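PDB 3FRN: flagellar protein FlgA from Thermotoga maritima, which probably acts as a periplasmic chaperone for assembly of the flagellar basal-body P-ring. Local coordinates for residues K85-K90 with N120-F125; T242-N247 with R251-G256. One frame throughout, in Å; residues are numbered along the deposited sequence.

Contact 1 of 2, residues K85-K90 with N120-F125; sequences KKAEAK and NLFSVF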
ATOM      1  N   LYS A  85      -2.010  15.653   0.091  1.00 37.00           N
ATOM      2  CA  LYS A  85      -2.136  16.406  -1.159  1.00 40.36           C
ATOM      3  C   LYS A  85      -0.995  16.134  -2.141  1.00 39.49           C
ATOM      4  O   LYS A  85      -1.238  15.937  -3.326  1.00 41.22           O
ATOM      5  CB  LYS A  85      -2.259  17.912  -0.891  1.00 38.47           C
ATOM      6  CG  LYS A  85      -3.530  18.310  -0.153  1.00 46.25           C
ATOM      7  CD  LYS A  85      -3.512  19.777   0.247  1.00 46.10           C
ATOM      8  CE  LYS A  85      -4.464  20.055   1.412  1.00 56.31           C
ATOM      9  NZ  LYS A  85      -3.881  19.698   2.749  1.00 53.74           N
ATOM     10  N   LYS A  86       0.241  16.116  -1.654  1.00 39.55           N
ATOM     11  CA  LYS A  86       1.390  15.895  -2.531  1.00 39.87           C
ATOM     12  C   LYS A  86       1.612  14.427  -2.874  1.00 40.18           C
ATOM     13  O   LYS A  86       2.093  14.114  -3.960  1.00 42.62           O
ATOM     14  CB  LYS A  86       2.668  16.494  -1.937  1.00 42.65           C
ATOM     15  CG  LYS A  86       2.699  18.017  -1.933  1.00 52.88           C
ATOM     16  CD  LYS A  86       2.712  18.585  -3.347  1.00 52.67           C
ATOM     17  CE  LYS A  86       2.474  20.086  -3.334  1.00 49.00           C
ATOM     18  NZ  LYS A  86       2.376  20.635  -4.717  1.00 33.05           N
ATOM     19  N   ALA A  87       1.259  13.530  -1.956  1.00 41.07           N
ATOM     20  CA  ALA A  87       1.443  12.093  -2.176  1.00 38.69           C
ATOM     21  C   ALA A  87       0.359  11.468  -3.053  1.00 41.07           C
ATOM     22  O   ALA A  87       0.642  10.534  -3.799  1.00 37.20           O
ATOM     23  CB  ALA A  87       1.544  11.349  -0.847  1.00 40.96           C
ATOM     24  N   GLU A  88      -0.861  12.002  -2.945  1.00 43.38           N
ATOM     25  CA  GLU A  88      -2.094  11.493  -3.578  1.00 46.44           C
ATOM     26  C   GLU A  88      -2.896  10.569  -2.644  1.00 46.75           C
ATOM     27  O   GLU A  88      -4.048  10.230  -2.926  1.00 51.65           O
ATOM     28  CB  GLU A  88      -1.846  10.848  -4.960  1.00 48.29           C
ATOM     29  CG  GLU A  88      -1.809   9.305  -5.001  1.00 52.04           C
ATOM     30  CD  GLU A  88      -1.048   8.761  -6.203  1.00 49.04           C
ATOM     31  OE1 GLU A  88      -1.673   8.100  -7.061  1.00 49.62           O
ATOM     32  OE2 GLU A  88       0.175   9.000  -6.293  1.00 51.70           O
ATOM     33  N   ALA A  89      -2.291  10.207  -1.515  1.00 48.55           N
ATOM     34  CA  ALA A  89      -2.825   9.162  -0.644  1.00 47.34           C
ATOM     35  C   ALA A  89      -3.700   9.665   0.507  1.00 47.01           C
ATOM     36  O   ALA A  89      -3.662  10.843   0.866  1.00 44.57           O
ATOM     37  CB  ALA A  89      -1.679   8.316  -0.102  1.00 46.30           C
ATOM     38  N   LYS A  90      -4.485   8.745   1.074  1.00 47.67           N
ATOM     39  CA  LYS A  90      -5.258   8.988   2.298  1.00 48.20           C
ATOM     40  C   LYS A  90      -5.147   7.769   3.230  1.00 46.87           C
ATOM     41  O   LYS A  90      -4.691   6.707   2.797  1.00 46.56           O
ATOM     42  CB  LYS A  90      -6.727   9.324   1.966  1.00 48.00           C
ATOM     43  CG  LYS A  90      -7.720   8.150   1.981  1.00 54.26           C
ATOM     44  CD  LYS A  90      -7.577   7.215   0.784  1.00 59.79           C
ATOM     45  CE  LYS A  90      -8.377   5.941   1.005  1.00 61.45           C
ATOM     46  NZ  LYS A  90      -8.034   4.888   0.014  1.00 64.12           N
ATOM     47  N   ASN A 120       7.691   6.392  -1.629  1.00 40.26           N
ATOM     48  CA  ASN A 120       7.206   6.356  -0.236  1.00 39.44           C
ATOM     49  C   ASN A 120       7.947   7.260   0.760  1.00 37.30           C
ATOM     50  O   ASN A 120       7.780   7.131   1.971  1.00 36.46           O
ATOM     51  CB  ASN A 120       7.138   4.912   0.296  1.00 34.60           C
ATOM     52  CG  ASN A 120       6.177   4.049  -0.485  1.00 39.86           C
ATOM     53  OD1 ASN A 120       5.189   4.536  -1.037  1.00 32.78           O
ATOM     54  ND2 ASN A 120       6.465   2.754  -0.543  1.00 38.33           N
ATOM     55  N   LEU A 121       8.757   8.173   0.234  1.00 38.00           N
ATOM     56  CA  LEU A 121       9.612   9.026   1.047  1.00 32.87           C
ATOM     57  C   LEU A 121       9.429  10.495   0.656  1.00 34.63           C
ATOM     58  O   LEU A 121       9.649  10.882  -0.494  1.00 26.08           O
ATOM     59  CB  LEU A 121      11.070   8.599   0.874  1.00 36.06           C
ATOM     60  CG  LEU A 121      12.157   9.275   1.712  1.00 35.80           C
ATOM     61  CD1 LEU A 121      12.017   8.929   3.160  1.00 25.47           C
ATOM     62  CD2 LEU A 121      13.531   8.845   1.203  1.00 38.35           C
ATOM     63  N   PHE A 122       9.010  11.309   1.619  1.00 32.41           N
ATOM     64  CA  PHE A 122       8.743  12.712   1.351  1.00 37.19           C
ATOM     65  C   PHE A 122       9.503  13.611   2.312  1.00 40.11           C
ATOM     66  O   PHE A 122       9.665  13.268   3.487  1.00 32.63           O
ATOM     67  CB  PHE A 122       7.233  12.989   1.419  1.00 38.88           C
ATOM     68  CG  PHE A 122       6.464  12.398   0.270  1.00 35.95           C
ATOM     69  CD1 PHE A 122       6.194  13.157  -0.867  1.00 38.48           C
ATOM     70  CD2 PHE A 122       6.018  11.080   0.314  1.00 43.41           C
ATOM     71  CE1 PHE A 122       5.493  12.610  -1.943  1.00 34.72           C
ATOM     72  CE2 PHE A 122       5.320  10.524  -0.761  1.00 43.25           C
ATOM     73  CZ  PHE A 122       5.059  11.291  -1.886  1.00 32.56           C
ATOM     74  N   SER A 123       9.997  14.742   1.795  1.00 40.11           N
ATOM     75  CA  SER A 123      10.626  15.760   2.630  0.50 39.74           C
ATOM     76  C   SER A 123       9.605  16.808   3.026  1.00 38.36           C
ATOM     77  O   SER A 123       9.139  17.571   2.185  1.00 34.74           O
ATOM     78  CB  SER A 123      11.798  16.432   1.911  0.50 39.64           C
ATOM     79  OG  SER A 123      13.026  15.785   2.207  0.50 49.41           O
ATOM     80  N   VAL A 124       9.269  16.846   4.310  1.00 34.53           N
ATOM     81  CA  VAL A 124       8.332  17.825   4.822  1.00 34.67           C
ATOM     82  C   VAL A 124       9.084  18.989   5.454  1.00 38.96           C
ATOM     83  O   VAL A 124       9.654  18.876   6.557  1.00 43.03           O
ATOM     84  CB  VAL A 124       7.386  17.207   5.882  1.00 42.28           C
ATOM     85  CG1 VAL A 124       6.400  18.245   6.357  1.00 38.46           C
ATOM     86  CG2 VAL A 124       6.654  15.991   5.311  1.00 40.89           C
ATOM     87  N   PHE A 125       9.059  20.117   4.764  1.00 41.08           N
ATOM     88  CA  PHE A 125       9.768  21.299   5.206  1.00 43.21           C
ATOM     89  C   PHE A 125       8.856  22.215   6.010  1.00 45.15           C
ATOM     90  O   PHE A 125       7.776  22.601   5.542  1.00 48.07           O
ATOM     91  CB  PHE A 125      10.335  22.054   4.003  1.00 38.99           C
ATOM     92  CG  PHE A 125      10.916  23.384   4.359  1.00 45.79           C
ATOM     93  CD1 PHE A 125      12.074  23.463   5.126  1.00 49.27           C
ATOM     94  CD2 PHE A 125      10.303  24.563   3.936  1.00 30.83           C
ATOM     95  CE1 PHE A 125      12.620  24.689   5.464  1.00 40.72           C
ATOM     96  CE2 PHE A 125      10.841  25.793   4.270  1.00 21.15           C
ATOM     97  CZ  PHE A 125      12.003  25.856   5.033  1.00 47.55           C
TER

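Contact 2 of 2, residues T242-N247 with R251-G256; sequences TVRAMN and RKYVFG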
ATOM      1  N   THR A 242     -19.668  -9.164 -29.675  1.00 33.38           N
ATOM      2  CA  THR A 242     -20.265  -9.963 -30.715  1.00 36.88           C
ATOM      3  C   THR A 242     -19.596 -11.338 -30.741  1.00 39.01           C
ATOM      4  O   THR A 242     -18.402 -11.457 -31.036  1.00 38.82           O
ATOM      5  CB  THR A 242     -20.131  -9.272 -32.088  1.00 39.16           C
ATOM      6  OG1 THR A 242     -20.763  -7.983 -32.050  1.00 38.77           O
ATOM      7  CG2 THR A 242     -20.773 -10.116 -33.168  1.00 33.34           C
ATOM      8  N   VAL A 243     -20.379 -12.367 -30.421  1.00 41.18           N
ATOM      9  CA  VAL A 243     -19.910 -13.750 -30.401  1.00 42.95           C
ATOM     10  C   VAL A 243     -20.569 -14.572 -31.522  1.00 45.29           C
ATOM     11  O   VAL A 243     -21.776 -14.451 -31.772  1.00 47.01           O
ATOM     12  CB  VAL A 243     -20.195 -14.429 -29.036  1.00 39.20           C
ATOM     13  CG1 VAL A 243     -19.593 -15.799 -29.005  1.00 48.57           C
ATOM     14  CG2 VAL A 243     -19.602 -13.621 -27.903  1.00 47.95           C
ATOM     15  N   ARG A 244     -19.769 -15.400 -32.194  1.00 47.37           N
ATOM     16  CA  ARG A 244     -20.274 -16.326 -33.214  1.00 45.55           C
ATOM     17  C   ARG A 244     -21.032 -17.465 -32.542  1.00 43.43           C
ATOM     18  O   ARG A 244     -20.684 -17.874 -31.434  1.00 42.65           O
ATOM     19  CB  ARG A 244     -19.117 -16.865 -34.053  1.00 45.12           C
ATOM     20  CG  ARG A 244     -18.128 -15.782 -34.437  1.00 53.94           C
ATOM     21  CD  ARG A 244     -16.816 -16.351 -34.921  1.00 60.12           C
ATOM     22  NE  ARG A 244     -15.744 -15.361 -34.841  1.00 61.81           N
ATOM     23  CZ  ARG A 244     -15.406 -14.530 -35.824  1.00 65.76           C
ATOM     24  NH1 ARG A 244     -16.054 -14.555 -36.982  1.00 67.73           N
ATOM     25  NH2 ARG A 244     -14.413 -13.669 -35.649  1.00 66.59           N
ATOM     26  N   ALA A 245     -22.077 -17.958 -33.204  1.00 41.40           N
ATOM     27  CA  ALA A 245     -22.946 -18.991 -32.638  1.00 39.61           C
ATOM     28  C   ALA A 245     -23.568 -19.864 -33.728  1.00 40.00           C
ATOM     29  O   ALA A 245     -23.499 -19.514 -34.916  1.00 42.62           O
ATOM     30  CB  ALA A 245     -24.039 -18.354 -31.773  1.00 33.96           C
ATOM     31  N   MET A 246     -24.171 -20.998 -33.314  1.00 38.70           N
ATOM     32  CA  MET A 246     -24.875 -21.885 -34.258  1.00 35.32           C
ATOM     33  C   MET A 246     -26.286 -22.274 -33.759  1.00 32.24           C
ATOM     34  O   MET A 246     -26.465 -22.866 -32.595  1.00 32.19           O
ATOM     35  CB  MET A 246     -24.059 -23.184 -34.546  1.00 33.29           C
ATOM     36  CG  MET A 246     -24.851 -24.270 -35.346  1.00 33.97           C
ATOM     37  SD  MET A 246     -24.513 -25.982 -34.621  1.00 35.25           S
ATOM     38  CE  MET A 246     -22.944 -26.548 -35.626  1.00 34.42           C
ATOM     39  N   ASN A 247     -27.260 -21.930 -34.673  1.00 31.15           N
ATOM     40  CA  ASN A 247     -28.688 -22.298 -34.569  1.00 30.10           C
ATOM     41  C   ASN A 247     -29.609 -21.223 -35.160  1.00 30.91           C
ATOM     42  O   ASN A 247     -30.612 -21.619 -35.870  1.00 30.32           O
ATOM     43  CB  ASN A 247     -29.152 -22.680 -33.148  1.00 29.44           C
ATOM     44  CG  ASN A 247     -29.256 -24.202 -32.958  1.00 28.50           C
ATOM     45  OD1 ASN A 247     -30.162 -24.693 -32.279  1.00 25.37           O
ATOM     46  ND2 ASN A 247     -28.335 -24.951 -33.573  1.00 34.31           N
ATOM     47  N   ARG A 251     -28.868 -24.901 -37.438  1.00 40.01           N
ATOM     48  CA  ARG A 251     -27.800 -25.240 -38.395  1.00 36.82           C
ATOM     49  C   ARG A 251     -26.691 -24.205 -38.649  1.00 31.36           C
ATOM     50  O   ARG A 251     -25.551 -24.578 -38.628  1.00 29.99           O
ATOM     51  CB  ARG A 251     -28.439 -25.620 -39.749  1.00 33.94           C
ATOM     52  CG  ARG A 251     -27.766 -26.786 -40.449  1.00 40.70           C
ATOM     53  CD  ARG A 251     -28.357 -28.128 -39.970  1.00 45.13           C
ATOM     54  NE  ARG A 251     -27.472 -29.254 -40.275  1.00 38.65           N
ATOM     55  CZ  ARG A 251     -27.679 -30.518 -39.802  1.00 37.05           C
ATOM     56  NH1 ARG A 251     -26.812 -31.471 -40.132  1.00 37.05           N
ATOM     57  NH2 ARG A 251     -28.748 -30.828 -38.999  1.00 37.05           N
ATOM     58  N   LYS A 252     -27.084 -22.955 -38.946  1.00 30.22           N
ATOM     59  CA  LYS A 252     -26.178 -21.991 -39.603  1.00 36.01           C
ATOM     60  C   LYS A 252     -25.327 -21.055 -38.719  1.00 39.74           C
ATOM     61  O   LYS A 252     -25.448 -21.052 -37.482  1.00 40.67           O
ATOM     62  CB  LYS A 252     -26.947 -21.163 -40.642  1.00 34.29           C
ATOM     63  CG  LYS A 252     -27.081 -21.842 -42.000  1.00 39.57           C
ATOM     64  CD  LYS A 252     -27.782 -20.934 -43.002  1.00 36.95           C
ATOM     65  CE  LYS A 252     -28.074 -21.654 -44.301  1.00 33.58           C
ATOM     66  NZ  LYS A 252     -28.999 -22.809 -44.105  1.00 35.18           N
ATOM     67  N   TYR A 253     -24.466 -20.266 -39.390  1.00 46.53           N
ATOM     68  CA  TYR A 253     -23.567 -19.317 -38.732  1.00 50.93           C
ATOM     69  C   TYR A 253     -24.261 -17.990 -38.480  1.00 52.22           C
ATOM     70  O   TYR A 253     -24.808 -17.387 -39.404  1.00 52.54           O
ATOM     71  CB  TYR A 253     -22.341 -19.078 -39.615  1.00 55.25           C
ATOM     72  CG  TYR A 253     -21.342 -18.072 -39.089  1.00 62.36           C
ATOM     73  CD1 TYR A 253     -21.323 -16.762 -39.568  1.00 66.42           C
ATOM     74  CD2 TYR A 253     -20.395 -18.435 -38.137  1.00 61.92           C
ATOM     75  CE1 TYR A 253     -20.402 -15.842 -39.098  1.00 64.30           C
ATOM     76  CE2 TYR A 253     -19.469 -17.524 -37.667  1.00 61.33           C
ATOM     77  CZ  TYR A 253     -19.478 -16.230 -38.150  1.00 62.72           C
ATOM     78  OH  TYR A 253     -18.560 -15.324 -37.681  1.00 68.52           O
ATOM     79  N   VAL A 254     -24.221 -17.526 -37.231  1.00 52.86           N
ATOM     80  CA  VAL A 254     -24.836 -16.253 -36.863  1.00 50.08           C
ATOM     81  C   VAL A 254     -23.909 -15.390 -36.005  1.00 50.62           C
ATOM     82  O   VAL A 254     -23.301 -15.869 -35.046  1.00 51.68           O
ATOM     83  CB  VAL A 254     -26.227 -16.434 -36.157  1.00 50.44           C
ATOM     84  CG1 VAL A 254     -27.306 -16.866 -37.161  1.00 48.81           C
ATOM     85  CG2 VAL A 254     -26.149 -17.417 -34.984  1.00 45.14           C
ATOM     86  N   PHE A 255     -23.784 -14.122 -36.393  1.00 50.29           N
ATOM     87  CA  PHE A 255     -23.145 -13.106 -35.568  1.00 43.81           C
ATOM     88  C   PHE A 255     -24.186 -12.653 -34.560  1.00 40.62           C
ATOM     89  O   PHE A 255     -25.337 -12.404 -34.928  1.00 29.44           O
ATOM     90  CB  PHE A 255     -22.724 -11.898 -36.409  1.00 47.04           C
ATOM     91  CG  PHE A 255     -21.367 -12.026 -37.044  1.00 47.17           C
ATOM     92  CD1 PHE A 255     -21.242 -12.145 -38.425  1.00 57.48           C
ATOM     93  CD2 PHE A 255     -20.215 -11.998 -36.268  1.00 50.81           C
ATOM     94  CE1 PHE A 255     -19.989 -12.251 -39.026  1.00 57.56           C
ATOM     95  CE2 PHE A 255     -18.959 -12.107 -36.858  1.00 53.72           C
ATOM     96  CZ  PHE A 255     -18.847 -12.229 -38.240  1.00 57.24           C
ATOM     97  N   GLY A 256     -23.781 -12.530 -33.300  1.00 40.57           N
ATOM     98  CA  GLY A 256     -24.698 -12.137 -32.252  1.00 40.72           C
ATOM     99  C   GLY A 256     -24.037 -11.448 -31.083  1.00 39.02           C
ATOM    100  O   GLY A 256     -23.062 -11.954 -30.527  1.00 42.17           O
TER

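Contact 1 of 2, residues K85-K90 with N120-F125
Phe122 is hydrogen-bonded through its backbone to Met137 of strand 132-148, and its ring is carried across to Ala87 at the end of helix 74-87. This is a helix-on-sheet contact, consistent with the HotDog-like fold assigned to this region, in which a helix lies against an antiparallel sheet. No hydrogen bond joins 85-90 to 120-125, so the evidence for association is van der Waals packing, and it is small: about 100 Å² is buried, counting both sides. The backbones stay well apart, with Ala87 CA 8.1 Å from Phe122 CA, and the aromatic side chain spans the difference.

The first torsion of Phe122 (chi1 -71°) sets CG beside its backbone N and opposite the carbonyl carbon, and from there the ring reaches the helix with its far end. Phe122 CZ lies 3.7 Å from Ala87 CB and is equally near Ala87 CA. The flanking ring carbons divide the residue between them: Phe122 CE2 stands 3.9 Å from Ala87 CB, while Phe122 CE1 approaches Ala87 CA at 4.1 Å. The methyl meets the ring obliquely.

Leu139 of strand 132-148 touches both Ala87 and Phe122, making a three-residue apolar cluster, and Val114 and Lys116 of strand 111-118 also touch the Phe122 side chain. One turn or more back along the helix, Val79 and Ile83 receive Val124, so the same strand meets the helix at two levels.

The helix stops just beyond the contact, where Glu88 takes a positive phi of 95°. Lys86 starts toward the strand but its amine end turns away; Lys86 O lies 4.2 Å from Phe122 CE1, oblique to the ring.

Contact 2 of 2, residues T242-N247 with R251-G256
Arg244 and Val254 bury the most surface here, then Gly256 and Arg251 equally; the first three make up about a third of the 560 Å². Arg244 crosses Tyr253 at a slant: its NH1 donates to Tyr253 OH at 2.7 Å, with an N-H...O angle of 143° and the oxygen 19° out of the guanidinium plane. The aliphatic part touches too, Arg244 CG lying 3.3 Å from Tyr253 OH, and on the same face of the sheet Arg244 NH1 comes within 3.8 Å of Phe255 CE2. Because Arg244 NE forms a salt bridge with Glu235, the guanidinium is held at two points; replacing the arginine by alanine is likely to leave the Tyr253 hydroxyl without this donor and Glu235 without this countercharge.

Val254 points to the other face with Ala245, where Leu264 and Ile266 of strand 263-266 pack against the pair. Val254 CG2 sits 3.4 Å from Ala245 O, and the backbones exchange two bonds, Ala245 N to Val254 O at 3.0 Å and Val254 N to Ala245 O at 3.1 Å.

Gly256 closes the pairing with backbone alone: its O accepts Val243 N at 2.7 Å, whereas the return bond from Gly256 N to Val243 O is weak. Strands 242-246 and 253-256 run 156° apart with alternating hydrogen-bonded and non-hydrogen-bonded pairs, an antiparallel beta hairpin of neighbouring strands in the mixed sheet of the P-ring chaperone family region.

The two contacts follow one another along the chain, contact 1 closing before contact 2 opens, and they belong to different regions: the HotDog-like part and the C-terminal P-ring chaperone part. Their centres are 54 Å apart and their nearest atoms about 34 Å apart, so the two do not touch. Contact 1 is centred 14 Å from the centre of the chain and contact 2 is 46 Å from it, well beyond the 29 Å radius of gyration, as expected of an elongated molecule with separate modules. Each contact is structural packing within its own module.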